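Local atomic coordinates of Chymotrypsin/elastase isoinhibitor 1 (Ascaris suum, PDB entry 1EAI), a protein that inhibits chymotrypsin- and elastase-type serine proteinases, thereby defending the parasitic worm against the proteinases of its host. Residues N8-E18 / C29-C40. Numbering follows the deposited sequence.
Sequences NEVWTECTGCE and CPLMCRRPSCEC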
loop_
_atom_site.group_PDB
_atom_site.type_symbol
_atom_site.label_atom_id
_atom_site.label_comp_id
_atom_site.label_asym_id
_atom_site.label_seq_id
_atom_site.Cartn_x
_atom_site.Cartn_y
_atom_site.Cartn_z
ATOM N N ASN C 8 -20.960 -9.018 7.540
ATOM C CA ASN C 8 -21.339 -8.475 6.263
ATOM C C ASN C 8 -20.192 -8.272 5.254
ATOM O O ASN C 8 -20.280 -7.561 4.203
ATOM C CB ASN C 8 -22.220 -7.243 6.425
ATOM C CG ASN C 8 -23.383 -7.260 7.401
ATOM O OD1 ASN C 8 -24.294 -8.052 7.256
ATOM N ND2 ASN C 8 -23.390 -6.363 8.381
ATOM N N GLU C 9 -19.047 -8.823 5.584
ATOM C CA GLU C 9 -17.841 -8.760 4.789
ATOM C C GLU C 9 -17.669 -10.008 3.872
ATOM O O GLU C 9 -17.883 -11.204 4.274
ATOM C CB GLU C 9 -16.654 -8.714 5.768
ATOM C CG GLU C 9 -16.446 -7.343 6.442
ATOM C CD GLU C 9 -15.100 -7.292 7.120
ATOM O OE1 GLU C 9 -14.400 -8.261 7.552
ATOM O OE2 GLU C 9 -14.814 -6.047 7.341
ATOM N N VAL C 10 -17.194 -9.777 2.648
ATOM C CA VAL C 10 -17.037 -10.952 1.821
ATOM C C VAL C 10 -15.610 -10.998 1.199
ATOM O O VAL C 10 -15.140 -9.969 0.710
ATOM C CB VAL C 10 -18.148 -10.957 0.748
ATOM C CG1 VAL C 10 -17.748 -11.870 -0.384
ATOM C CG2 VAL C 10 -19.617 -11.231 1.156
ATOM N N TRP C 11 -14.873 -12.139 1.314
ATOM C CA TRP C 11 -13.503 -12.322 0.776
ATOM C C TRP C 11 -13.335 -12.223 -0.749
ATOM O O TRP C 11 -13.881 -12.987 -1.500
ATOM C CB TRP C 11 -12.776 -13.565 1.424
ATOM C CG TRP C 11 -11.360 -13.816 0.902
ATOM C CD1 TRP C 11 -10.960 -14.462 -0.269
ATOM C CD2 TRP C 11 -10.158 -13.174 1.383
ATOM N NE1 TRP C 11 -9.573 -14.254 -0.507
ATOM C CE2 TRP C 11 -9.070 -13.523 0.528
ATOM C CE3 TRP C 11 -9.942 -12.350 2.442
ATOM C CZ2 TRP C 11 -7.765 -13.151 0.764
ATOM C CZ3 TRP C 11 -8.620 -11.954 2.686
ATOM C CH2 TRP C 11 -7.541 -12.371 1.884
ATOM N N THR C 12 -12.572 -11.261 -1.301
ATOM C CA THR C 12 -12.366 -11.257 -2.780
ATOM C C THR C 12 -10.847 -11.125 -3.112
ATOM O O THR C 12 -10.026 -10.484 -2.346
ATOM C CB THR C 12 -13.166 -10.133 -3.531
ATOM O OG1 THR C 12 -13.001 -10.103 -4.961
ATOM C CG2 THR C 12 -12.752 -8.775 -3.050
ATOM N N GLU C 13 -10.514 -11.656 -4.290
ATOM C CA GLU C 13 -9.202 -11.564 -4.871
ATOM C C GLU C 13 -9.050 -10.321 -5.710
ATOM O O GLU C 13 -7.933 -9.978 -6.046
ATOM C CB GLU C 13 -8.980 -12.715 -5.842
ATOM C CG GLU C 13 -9.000 -14.072 -5.132
ATOM C CD GLU C 13 -7.816 -14.286 -4.237
ATOM O OE1 GLU C 13 -6.797 -13.608 -4.316
ATOM O OE2 GLU C 13 -8.022 -15.275 -3.374
ATOM N N CYS C 14 -10.174 -9.772 -6.223
ATOM C CA CYS C 14 -10.248 -8.511 -6.978
ATOM C C CYS C 14 -11.083 -7.477 -6.205
ATOM O O CYS C 14 -12.322 -7.436 -6.325
ATOM C CB CYS C 14 -10.766 -8.652 -8.419
ATOM S SG CYS C 14 -10.873 -7.073 -9.326
ATOM N N THR C 15 -10.431 -6.695 -5.368
ATOM C CA THR C 15 -11.092 -5.678 -4.558
ATOM C C THR C 15 -11.479 -4.367 -5.328
ATOM O O THR C 15 -10.738 -3.940 -6.196
ATOM C CB THR C 15 -10.011 -5.500 -3.450
ATOM O OG1 THR C 15 -10.082 -6.610 -2.540
ATOM C CG2 THR C 15 -10.198 -4.241 -2.612
ATOM N N GLY C 16 -12.561 -3.586 -4.976
ATOM C CA GLY C 16 -12.917 -2.314 -5.637
ATOM C C GLY C 16 -12.991 -1.154 -4.655
ATOM O O GLY C 16 -12.085 -1.036 -3.897
ATOM N N CYS C 17 -13.986 -0.230 -4.678
ATOM C CA CYS C 17 -14.005 0.839 -3.681
ATOM C C CYS C 17 -15.150 0.674 -2.697
ATOM O O CYS C 17 -16.150 0.084 -3.029
ATOM C CB CYS C 17 -14.045 2.256 -4.301
ATOM S SG CYS C 17 -12.864 2.518 -5.659
ATOM N N GLU C 18 -14.942 1.143 -1.482
ATOM C CA GLU C 18 -15.783 1.171 -0.298
ATOM C C GLU C 18 -16.334 2.590 -0.012
ATOM O O GLU C 18 -15.697 3.618 -0.359
ATOM C CB GLU C 18 -15.003 0.633 0.942
ATOM C CG GLU C 18 -14.531 -0.850 0.962
ATOM C CD GLU C 18 -14.129 -1.340 2.355
ATOM O OE1 GLU C 18 -13.706 -0.610 3.226
ATOM O OE2 GLU C 18 -14.230 -2.626 2.614
ATOM N N CYS C 29 -14.240 5.545 -8.970
ATOM C CA CYS C 29 -13.527 4.314 -8.620
ATOM C C CYS C 29 -12.685 3.883 -9.862
ATOM O O CYS C 29 -13.233 3.528 -10.928
ATOM C CB CYS C 29 -14.455 3.203 -8.087
ATOM S SG CYS C 29 -13.608 1.739 -7.420
ATOM N N PRO C 30 -11.319 3.918 -9.784
ATOM C CA PRO C 30 -10.519 3.520 -10.941
ATOM C C PRO C 30 -10.795 2.107 -11.453
ATOM O O PRO C 30 -10.992 1.194 -10.643
ATOM C CB PRO C 30 -9.070 3.769 -10.561
ATOM C CG PRO C 30 -9.102 4.825 -9.478
ATOM C CD PRO C 30 -10.478 4.701 -8.781
ATOM N N LEU C 31 -10.746 1.881 -12.780
ATOM C CA LEU C 31 -11.050 0.527 -13.283
ATOM C C LEU C 31 -9.995 -0.634 -13.066
ATOM O O LEU C 31 -9.836 -1.593 -13.894
ATOM C CB LEU C 31 -11.797 0.542 -14.684
ATOM C CG LEU C 31 -13.296 1.047 -14.554
ATOM C CD1 LEU C 31 -13.910 1.431 -15.903
ATOM C CD2 LEU C 31 -14.207 -0.075 -14.046
ATOM N N MET C 32 -9.190 -0.533 -11.990
ATOM C CA MET C 32 -8.202 -1.563 -11.726
ATOM C C MET C 32 -8.388 -2.390 -10.431
ATOM O O MET C 32 -8.479 -1.801 -9.361
ATOM C CB MET C 32 -6.840 -0.823 -11.652
ATOM C CG MET C 32 -5.667 -1.790 -11.431
ATOM S SD MET C 32 -3.981 -1.094 -11.541
ATOM C CE MET C 32 -3.989 0.314 -10.422
ATOM N N CYS C 33 -8.248 -3.753 -10.410
ATOM C CA CYS C 33 -8.272 -4.485 -9.128
ATOM C C CYS C 33 -7.231 -4.051 -8.118
ATOM O O CYS C 33 -6.071 -3.837 -8.464
ATOM C CB CYS C 33 -7.968 -5.932 -9.319
ATOM S SG CYS C 33 -9.152 -6.694 -10.463
ATOM N N ARG C 34 -7.652 -3.976 -6.851
ATOM C CA ARG C 34 -6.872 -3.741 -5.654
ATOM C C ARG C 34 -6.584 -5.109 -5.000
ATOM O O ARG C 34 -7.129 -6.185 -5.403
ATOM C CB ARG C 34 -7.597 -2.780 -4.750
ATOM C CG ARG C 34 -7.658 -1.395 -5.358
ATOM C CD ARG C 34 -8.932 -0.585 -5.010
ATOM N NE ARG C 34 -9.114 0.643 -5.830
ATOM C CZ ARG C 34 -9.828 0.771 -7.009
ATOM N NH1 ARG C 34 -10.551 -0.233 -7.613
ATOM N NH2 ARG C 34 -9.777 1.989 -7.596
ATOM N N ARG C 35 -5.715 -5.079 -3.996
ATOM C CA ARG C 35 -5.264 -6.273 -3.262
ATOM C C ARG C 35 -6.403 -7.001 -2.602
ATOM O O ARG C 35 -7.309 -6.380 -2.103
ATOM C CB ARG C 35 -4.367 -5.847 -2.119
ATOM C CG ARG C 35 -3.268 -4.873 -2.498
ATOM C CD ARG C 35 -2.181 -5.498 -3.413
ATOM N NE ARG C 35 -0.896 -4.736 -3.525
ATOM C CZ ARG C 35 0.351 -5.062 -3.066
ATOM N NH1 ARG C 35 0.646 -6.198 -2.399
ATOM N NH2 ARG C 35 1.367 -4.199 -3.275
ATOM N N PRO C 36 -6.286 -8.305 -2.473
ATOM C CA PRO C 36 -7.308 -9.172 -1.885
ATOM C C PRO C 36 -7.654 -8.817 -0.500
ATOM O O PRO C 36 -6.740 -8.354 0.164
ATOM C CB PRO C 36 -6.793 -10.584 -1.964
ATOM C CG PRO C 36 -5.824 -10.515 -3.143
ATOM C CD PRO C 36 -5.269 -9.087 -3.198
ATOM N N SER C 37 -8.955 -8.961 -0.110
ATOM C CA SER C 37 -9.378 -8.515 1.173
ATOM C C SER C 37 -10.801 -8.972 1.603
ATOM O O SER C 37 -11.491 -9.691 0.869
ATOM C CB SER C 37 -9.185 -7.010 1.148
ATOM O OG SER C 37 -10.281 -6.324 0.592
ATOM N N CYS C 38 -11.196 -8.656 2.851
ATOM C CA CYS C 38 -12.494 -8.904 3.455
ATOM C C CYS C 38 -13.218 -7.635 3.150
ATOM O O CYS C 38 -12.840 -6.579 3.710
ATOM C CB CYS C 38 -12.330 -9.117 4.973
ATOM S SG CYS C 38 -12.026 -10.846 5.411
ATOM N N GLU C 39 -13.970 -7.637 2.041
ATOM C CA GLU C 39 -14.637 -6.406 1.541
ATOM C C GLU C 39 -16.124 -6.090 2.003
ATOM O O GLU C 39 -16.945 -7.026 2.181
ATOM C CB GLU C 39 -14.496 -6.509 -0.003
ATOM C CG GLU C 39 -15.084 -5.367 -0.854
ATOM C CD GLU C 39 -15.435 -5.770 -2.289
ATOM O OE1 GLU C 39 -16.104 -6.768 -2.636
ATOM O OE2 GLU C 39 -14.846 -5.006 -3.154
ATOM N N CYS C 40 -16.431 -4.817 2.313
ATOM C CA CYS C 40 -17.742 -4.213 2.625
ATOM C C CYS C 40 -18.185 -3.535 1.331
ATOM O O CYS C 40 -17.765 -2.394 1.190
ATOM C CB CYS C 40 -17.646 -2.983 3.608
ATOM S SG CYS C 40 -19.177 -2.543 4.541
HETATM O O HOH W 1 -19.688 -6.736 1.106
HETATM O O HOH W 2 -6.111 -8.203 -6.886
HETATM O O HOH W 3 -15.259 -6.615 -6.080
HETATM O O HOH W 4 -11.220 -4.100 2.000
#
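The indole of Trp11 lies over the backbone of Ser37, whose O sits 3.3 Å above the ring plane and offset toward the rim. In the plane, at the ring edge, are Cys38 SG, 3.9 Å from Trp11 CE3 in a sulfur-aromatic contact, and Glu13 OE2, which takes a weak, nearly straight bond from NE1. The guanidinium of Arg34 has Cys17 SG over its centre on one face, 3.6 Å above the plane, and Thr15 O at its edge; NH1 and NH2 both reach Pro30 O in weak bonds, next to the reactive bond Leu31-Met32. Two disulfides, Cys14-Cys33 and Cys17-Cys29, brace that loop, consistent with a canonical inhibitor held in shape for the proteinase.

Glu39 extends across Thr12, CG anti to the backbone N (chi1 180°), so that OE2 accepts a hydrogen bond from Gly16 N (3.2 Å). Beyond the strands the pairing resumes as a single bridge between Thr15 and Arg34, and beside it Thr15 OG1 donates to Arg35 O over 2.8 Å, from above the carbonyl plane. Glu18 OE2 accepts from Cys40 N (3.1 Å, 170° at the hydrogen) and also salt-bridges Arg48.

Strands 10-12 and 37-39 form a two-stranded antiparallel sheet, their directions 136° apart; Cys38-Cys5 ties it to the N-terminal loop and Cys40-Cys54 to the hairpin 46-48/54-56, while Cys29 and Pro30 pair with a strand of another protein's chain.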